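Local coordinates for protein peptide ABC transporter permease (Staphylococcus hominis, PDB 6EXS) that probably carries peptides, including thioalcohol-conjugated dipeptides that are precursors of human body odour, across the cell membrane as a POT-family transporter of the major facilitator superfamily, at residues S64-G67 / A68-M72; F115-M118 / F119-I123. All coordinates share one frame; numbering follows the deposited sequence.

Contact 1: S64-G67 / A68-M72. With OLC ((2R)-2,3-dihydroxypropyl (9Z)-octadec-9-enoate), chain C.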
loop_
_atom_site.group_PDB
_atom_site.type_symbol
_atom_site.label_atom_id
_atom_site.label_comp_id
_atom_site.label_asym_id
_atom_site.label_seq_id
_atom_site.Cartn_x
_atom_site.Cartn_y
_atom_site.Cartn_z
ATOM N N SER A 64 8.224 0.038 -6.928
ATOM C CA SER A 64 7.543 -1.208 -6.597
ATOM C C SER A 64 8.169 -1.929 -5.412
ATOM O O SER A 64 7.449 -2.349 -4.515
ATOM C CB SER A 64 7.483 -2.114 -7.818
ATOM O OG SER A 64 6.564 -1.582 -8.753
ATOM N N VAL A 65 9.511 -2.053 -5.398
ATOM C CA VAL A 65 10.274 -2.704 -4.326
ATOM C C VAL A 65 10.071 -1.931 -3.011
ATOM O O VAL A 65 9.838 -2.543 -1.962
ATOM C CB VAL A 65 11.763 -2.905 -4.729
ATOM C CG1 VAL A 65 12.623 -3.362 -3.551
ATOM C CG2 VAL A 65 11.884 -3.886 -5.893
ATOM N N TYR A 66 10.074 -0.591 -3.097
ATOM C CA TYR A 66 9.835 0.323 -1.983
ATOM C C TYR A 66 8.423 0.071 -1.400
ATOM O O TYR A 66 8.296 -0.108 -0.189
ATOM C CB TYR A 66 10.004 1.766 -2.494
ATOM C CG TYR A 66 9.990 2.884 -1.474
ATOM C CD1 TYR A 66 10.095 2.620 -0.107
ATOM C CD2 TYR A 66 9.878 4.210 -1.873
ATOM C CE1 TYR A 66 10.072 3.651 0.831
ATOM C CE2 TYR A 66 9.867 5.247 -0.944
ATOM C CZ TYR A 66 9.970 4.963 0.403
ATOM O OH TYR A 66 9.993 6.000 1.296
ATOM N N GLY A 67 7.408 0.011 -2.272
ATOM C CA GLY A 67 6.014 -0.260 -1.924
ATOM C C GLY A 67 5.838 -1.630 -1.294
ATOM O O GLY A 67 5.144 -1.757 -0.287
ATOM N N ALA A 68 6.510 -2.664 -1.861
ATOM C CA ALA A 68 6.506 -4.042 -1.355
ATOM C C ALA A 68 7.123 -4.103 0.046
ATOM O O ALA A 68 6.594 -4.811 0.907
ATOM C CB ALA A 68 7.283 -4.951 -2.303
ATOM N N LEU A 69 8.223 -3.343 0.284
ATOM C CA LEU A 69 8.915 -3.347 1.577
ATOM C C LEU A 69 8.124 -2.673 2.672
ATOM O O LEU A 69 8.156 -3.159 3.793
ATOM C CB LEU A 69 10.341 -2.796 1.496
ATOM C CG LEU A 69 11.361 -3.744 0.840
ATOM C CD1 LEU A 69 12.591 -3.003 0.405
ATOM C CD2 LEU A 69 11.741 -4.899 1.761
ATOM N N ILE A 70 7.370 -1.606 2.349
ATOM C CA ILE A 70 6.508 -0.914 3.315
ATOM C C ILE A 70 5.453 -1.872 3.897
ATOM O O ILE A 70 5.287 -1.916 5.114
ATOM C CB ILE A 70 5.898 0.389 2.713
ATOM C CG1 ILE A 70 6.935 1.521 2.754
ATOM C CG2 ILE A 70 4.587 0.799 3.436
ATOM C CD1 ILE A 70 6.771 2.507 1.753
ATOM N N TYR A 71 4.803 -2.670 3.025
ATOM C CA TYR A 71 3.774 -3.649 3.376
ATOM C C TYR A 71 4.357 -4.890 4.061
ATOM O O TYR A 71 3.727 -5.403 4.986
ATOM C CB TYR A 71 2.909 -3.995 2.143
ATOM C CG TYR A 71 1.985 -2.856 1.751
ATOM C CD1 TYR A 71 2.450 -1.787 0.991
ATOM C CD2 TYR A 71 0.672 -2.808 2.205
ATOM C CE1 TYR A 71 1.635 -0.696 0.696
ATOM C CE2 TYR A 71 -0.160 -1.725 1.905
ATOM C CZ TYR A 71 0.327 -0.671 1.145
ATOM O OH TYR A 71 -0.473 0.404 0.825
ATOM N N MET A 72 5.575 -5.346 3.644
ATOM C CA MET A 72 6.286 -6.499 4.239
ATOM C C MET A 72 6.749 -6.212 5.666
ATOM O O MET A 72 6.666 -7.092 6.517
ATOM C CB MET A 72 7.507 -6.896 3.395
ATOM C CG MET A 72 7.252 -8.015 2.419
ATOM S SD MET A 72 8.592 -8.128 1.213
ATOM C CE MET A 72 7.739 -8.869 -0.129
HETATM C C10 OLC C . 11.387 -4.111 10.572
HETATM C C9 OLC C . 12.215 -4.446 9.590
HETATM C C11 OLC C . 10.144 -3.270 10.489
HETATM C C8 OLC C . 12.124 -4.069 8.139
HETATM C C24 OLC C . 9.010 -13.978 8.711
HETATM C C12 OLC C . 9.664 -2.783 11.848
HETATM C C7 OLC C . 12.432 -5.232 7.195
HETATM C C6 OLC C . 11.554 -5.244 5.952
HETATM C C5 OLC C . 11.547 -6.552 5.171
HETATM C C4 OLC C . 10.981 -7.755 5.910
HETATM C C3 OLC C . 10.486 -8.849 4.977
HETATM C C2 OLC C . 10.438 -10.239 5.608
HETATM C C21 OLC C . 9.413 -11.493 8.938
HETATM C C1 OLC C . 9.552 -10.373 6.814
HETATM C C22 OLC C . 8.395 -12.612 8.921
HETATM O O19 OLC C . 8.585 -9.694 7.037
HETATM O O25 OLC C . 8.032 -14.999 8.877
HETATM O O23 OLC C . 7.711 -12.599 10.173
HETATM O O20 OLC C . 9.977 -11.368 7.609
#
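The amide of A68 donates to S64 O at 2.8 Å with an N-H...O angle of 158°, and L69 N to V65 O and I70 N to Y66 O repeat this i to i+4 pattern, which identifies a continuous piece of alpha-helix, about two and a half turns long, within helix 56-72. The fourth bond, Y71 N to G67 O, is weak at 3.5 Å. That carbonyl also meets the Y71 ring: CD1 lies 3.0 Å from G67 O, which sits at the ring edge in its plane. Outward from the backbone, Y66 and I70 cross at a slant. With CG of Y66 anti to the backbone nitrogen (chi1 -172°), the phenol stands out from the helix, and CE1 comes to 3.6 Å from I70 CD1. V65 and L69 run side by side, CG1 to CD1 at 4.0 Å, while L69 CD2 touches C5 of a monoolein chain at 3.8 Å. S64 OG instead reaches weakly to N307 and Q445. The Y71 side chain, about 6 Å from the bound conjugated peptide, also touches Y33 of its pocket. Because backbone amides and carbonyls satisfy one another here, the helix can present apolar L69 to lipid while Y71 lies near the peptide pocket.

Contact 2: F115-M118 / F119-I123. With OLC ((2R)-2,3-dihydroxypropyl (9Z)-octadec-9-enoate), chain E; OLC ((2R)-2,3-dihydroxypropyl (9Z)-octadec-9-enoate), chain N.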
loop_
_atom_site.group_PDB
_atom_site.type_symbol
_atom_site.label_atom_id
_atom_site.label_comp_id
_atom_site.label_asym_id
_atom_site.label_seq_id
_atom_site.Cartn_x
_atom_site.Cartn_y
_atom_site.Cartn_z
ATOM N N PHE A 115 18.264 6.537 -0.749
ATOM C CA PHE A 115 18.234 5.217 -0.098
ATOM C C PHE A 115 18.093 5.301 1.445
ATOM O O PHE A 115 17.393 4.461 2.013
ATOM C CB PHE A 115 19.401 4.324 -0.547
ATOM C CG PHE A 115 19.274 3.927 -2.008
ATOM C CD1 PHE A 115 18.363 2.953 -2.407
ATOM C CD2 PHE A 115 20.043 4.551 -2.986
ATOM C CE1 PHE A 115 18.227 2.607 -3.764
ATOM C CE2 PHE A 115 19.905 4.207 -4.341
ATOM C CZ PHE A 115 18.998 3.240 -4.721
ATOM N N SER A 116 18.668 6.337 2.103
ATOM C CA SER A 116 18.516 6.526 3.552
ATOM C C SER A 116 17.072 6.897 3.909
ATOM O O SER A 116 16.552 6.430 4.925
ATOM C CB SER A 116 19.488 7.570 4.079
ATOM O OG SER A 116 19.262 8.820 3.454
ATOM N N SER A 117 16.409 7.693 3.045
ATOM C CA SER A 117 14.995 8.079 3.175
ATOM C C SER A 117 14.118 6.821 3.113
ATOM O O SER A 117 13.238 6.645 3.954
ATOM C CB SER A 117 14.611 9.024 2.043
ATOM O OG SER A 117 13.218 9.265 1.976
ATOM N N MET A 118 14.365 5.951 2.111
ATOM C CA MET A 118 13.643 4.695 1.909
ATOM C C MET A 118 13.755 3.809 3.135
ATOM O O MET A 118 12.739 3.331 3.609
ATOM C CB MET A 118 14.143 3.977 0.654
ATOM C CG MET A 118 13.453 4.450 -0.614
ATOM S SD MET A 118 14.199 3.864 -2.156
ATOM C CE MET A 118 14.193 2.013 -1.889
ATOM N N PHE A 119 14.976 3.681 3.697
ATOM C CA PHE A 119 15.300 2.906 4.891
ATOM C C PHE A 119 14.454 3.343 6.112
ATOM O O PHE A 119 13.824 2.492 6.742
ATOM C CB PHE A 119 16.821 2.994 5.186
ATOM C CG PHE A 119 17.274 2.458 6.526
ATOM C CD1 PHE A 119 17.433 1.093 6.729
ATOM C CD2 PHE A 119 17.539 3.318 7.585
ATOM C CE1 PHE A 119 17.850 0.598 7.970
ATOM C CE2 PHE A 119 17.946 2.824 8.828
ATOM C CZ PHE A 119 18.097 1.468 9.012
ATOM N N PHE A 120 14.439 4.658 6.425
ATOM C CA PHE A 120 13.692 5.215 7.557
ATOM C C PHE A 120 12.172 5.130 7.359
ATOM O O PHE A 120 11.448 4.846 8.316
ATOM C CB PHE A 120 14.147 6.656 7.860
ATOM C CG PHE A 120 15.489 6.776 8.550
ATOM C CD1 PHE A 120 15.647 6.388 9.875
ATOM C CD2 PHE A 120 16.581 7.319 7.890
ATOM C CE1 PHE A 120 16.884 6.504 10.515
ATOM C CE2 PHE A 120 17.821 7.429 8.527
ATOM C CZ PHE A 120 17.963 7.022 9.836
ATOM N N ILE A 121 11.685 5.346 6.113
ATOM C CA ILE A 121 10.250 5.258 5.840
ATOM C C ILE A 121 9.797 3.782 5.832
ATOM O O ILE A 121 8.739 3.506 6.401
ATOM C CB ILE A 121 9.791 6.083 4.606
ATOM C CG1 ILE A 121 9.942 7.605 4.912
ATOM C CG2 ILE A 121 8.330 5.745 4.191
ATOM C CD1 ILE A 121 10.053 8.554 3.681
ATOM N N ILE A 122 10.607 2.833 5.291
ATOM C CA ILE A 122 10.266 1.395 5.328
ATOM C C ILE A 122 10.092 0.934 6.794
ATOM O O ILE A 122 9.062 0.350 7.125
ATOM C CB ILE A 122 11.246 0.483 4.526
ATOM C CG1 ILE A 122 11.051 0.664 3.011
ATOM C CG2 ILE A 122 11.070 -1.014 4.914
ATOM C CD1 ILE A 122 12.284 0.384 2.189
ATOM N N ILE A 123 11.075 1.260 7.660
ATOM C CA ILE A 123 11.101 0.890 9.072
ATOM C C ILE A 123 10.007 1.607 9.867
ATOM O O ILE A 123 9.299 0.953 10.637
ATOM C CB ILE A 123 12.523 1.063 9.693
ATOM C CG1 ILE A 123 13.511 0.082 9.011
ATOM C CG2 ILE A 123 12.478 0.846 11.237
ATOM C CD1 ILE A 123 14.849 0.014 9.596
HETATM C C10 OLC E . 21.355 5.569 7.880
HETATM C C9 OLC E . 21.043 4.434 7.272
HETATM C C11 OLC E . 21.295 6.955 7.298
HETATM C C8 OLC E . 20.563 4.270 5.859
HETATM C C24 OLC E . 26.451 5.639 -3.750
HETATM C C12 OLC E . 21.622 8.068 8.290
HETATM C C7 OLC E . 21.423 3.329 5.020
HETATM C C13 OLC E . 21.386 9.466 7.735
HETATM C C6 OLC E . 21.223 3.477 3.517
HETATM C C5 OLC E . 22.054 4.579 2.867
HETATM C C4 OLC E . 23.451 4.149 2.435
HETATM C C3 OLC E . 23.531 3.549 1.037
HETATM C C2 OLC E . 23.785 4.589 -0.052
HETATM C C21 OLC E . 24.080 4.722 -3.744
HETATM C C1 OLC E . 23.805 4.046 -1.453
HETATM C C22 OLC E . 25.474 4.637 -4.335
HETATM O O19 OLC E . 23.530 2.915 -1.765
HETATM O O25 OLC E . 26.172 6.966 -4.188
HETATM O O23 OLC E . 25.978 3.305 -4.194
HETATM O O20 OLC E . 24.167 4.999 -2.323
HETATM C C24 OLC N . 20.978 3.121 -8.271
HETATM C C5 OLC N . 21.343 -0.131 -0.067
HETATM C C4 OLC N . 20.764 -0.261 -1.469
HETATM C C3 OLC N . 21.726 0.162 -2.565
HETATM C C2 OLC N . 21.149 0.036 -3.971
HETATM C C21 OLC N . 22.216 1.127 -7.351
HETATM C C1 OLC N . 22.096 0.489 -5.048
HETATM C C22 OLC N . 22.246 2.616 -7.623
HETATM O O19 OLC N . 23.296 0.507 -4.939
HETATM O O25 OLC N . 20.956 2.795 -9.653
HETATM O O23 OLC N . 22.514 3.349 -6.427
HETATM O O20 OLC N . 21.438 0.874 -6.154
#
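F119 N bonds to F115 O at 3.0 Å, the first of four successive i to i+4 hydrogen bonds that define this piece of the transmembrane alpha-helix 110-137 in the MFS fold. The shortest is I122 N to M118 O, 2.8 Å, with the donor nearly along the C=O axis. The tight side lies here: CG1 of I122 is anti to its carbonyl carbon (chi1 -72°), which folds the branch back over the M118 carbonyl, CG1 to M118 O being 3.2 Å. I121 does likewise above S117, and its CD1 lies 3.7 Å from S117 OG, a hydroxyl hydrogen-bonded to G101 O on helix 74-106. M118, I121 and I122 are buried against Y66 of helix 56-72, although I122 also lies close to another monoolein.

The side formed by F115, F119 and F120 is the more lipid-exposed one, and its loose member is F119. This exposed residue swings its ring away from the preceding turn, and its CD2 meets C8 of one monoolein at 3.6 Å. F120 keeps its ring closer: F119 CD2 stands 4.0 Å above the centre of one face, and C12 of the same lipid lies at the edge in plane. S116 adds CB to that lipid surface, while its OG bonds back to F112 O. A second monoolein lies against one face of the F115 ring, C2 being 3.8 Å above the plane and offset toward the rim. Beneath these lipid contacts, F120 CD2 comes to 3.1 Å from S116 O, the carbonyl that also accepts the F120 amide.

In the fold
Contacts 1 and 2 are short pieces of two different helices, 56-72 and 110-137, that pack against each other with centres about 11 Å apart. Y66 supplies most of the joint, its OH lying 3.3 Å from I121 CB, with L69 O on I122 CG2 beside it at 3.8 Å. Both contacts are largely buried, but contact 1 lies nearer the middle of the chain, about 8 Å from its centre against 15 Å, and has no exposed residue. The side chain of its Y71 is about 6 Å from the bound peptide, whereas I121 of contact 2 stays about 13 Å from that ligand. Phenylalanines and two monooleins give contact 2 a membrane-facing side; contact 1 meets lipid chiefly through L69 and M72.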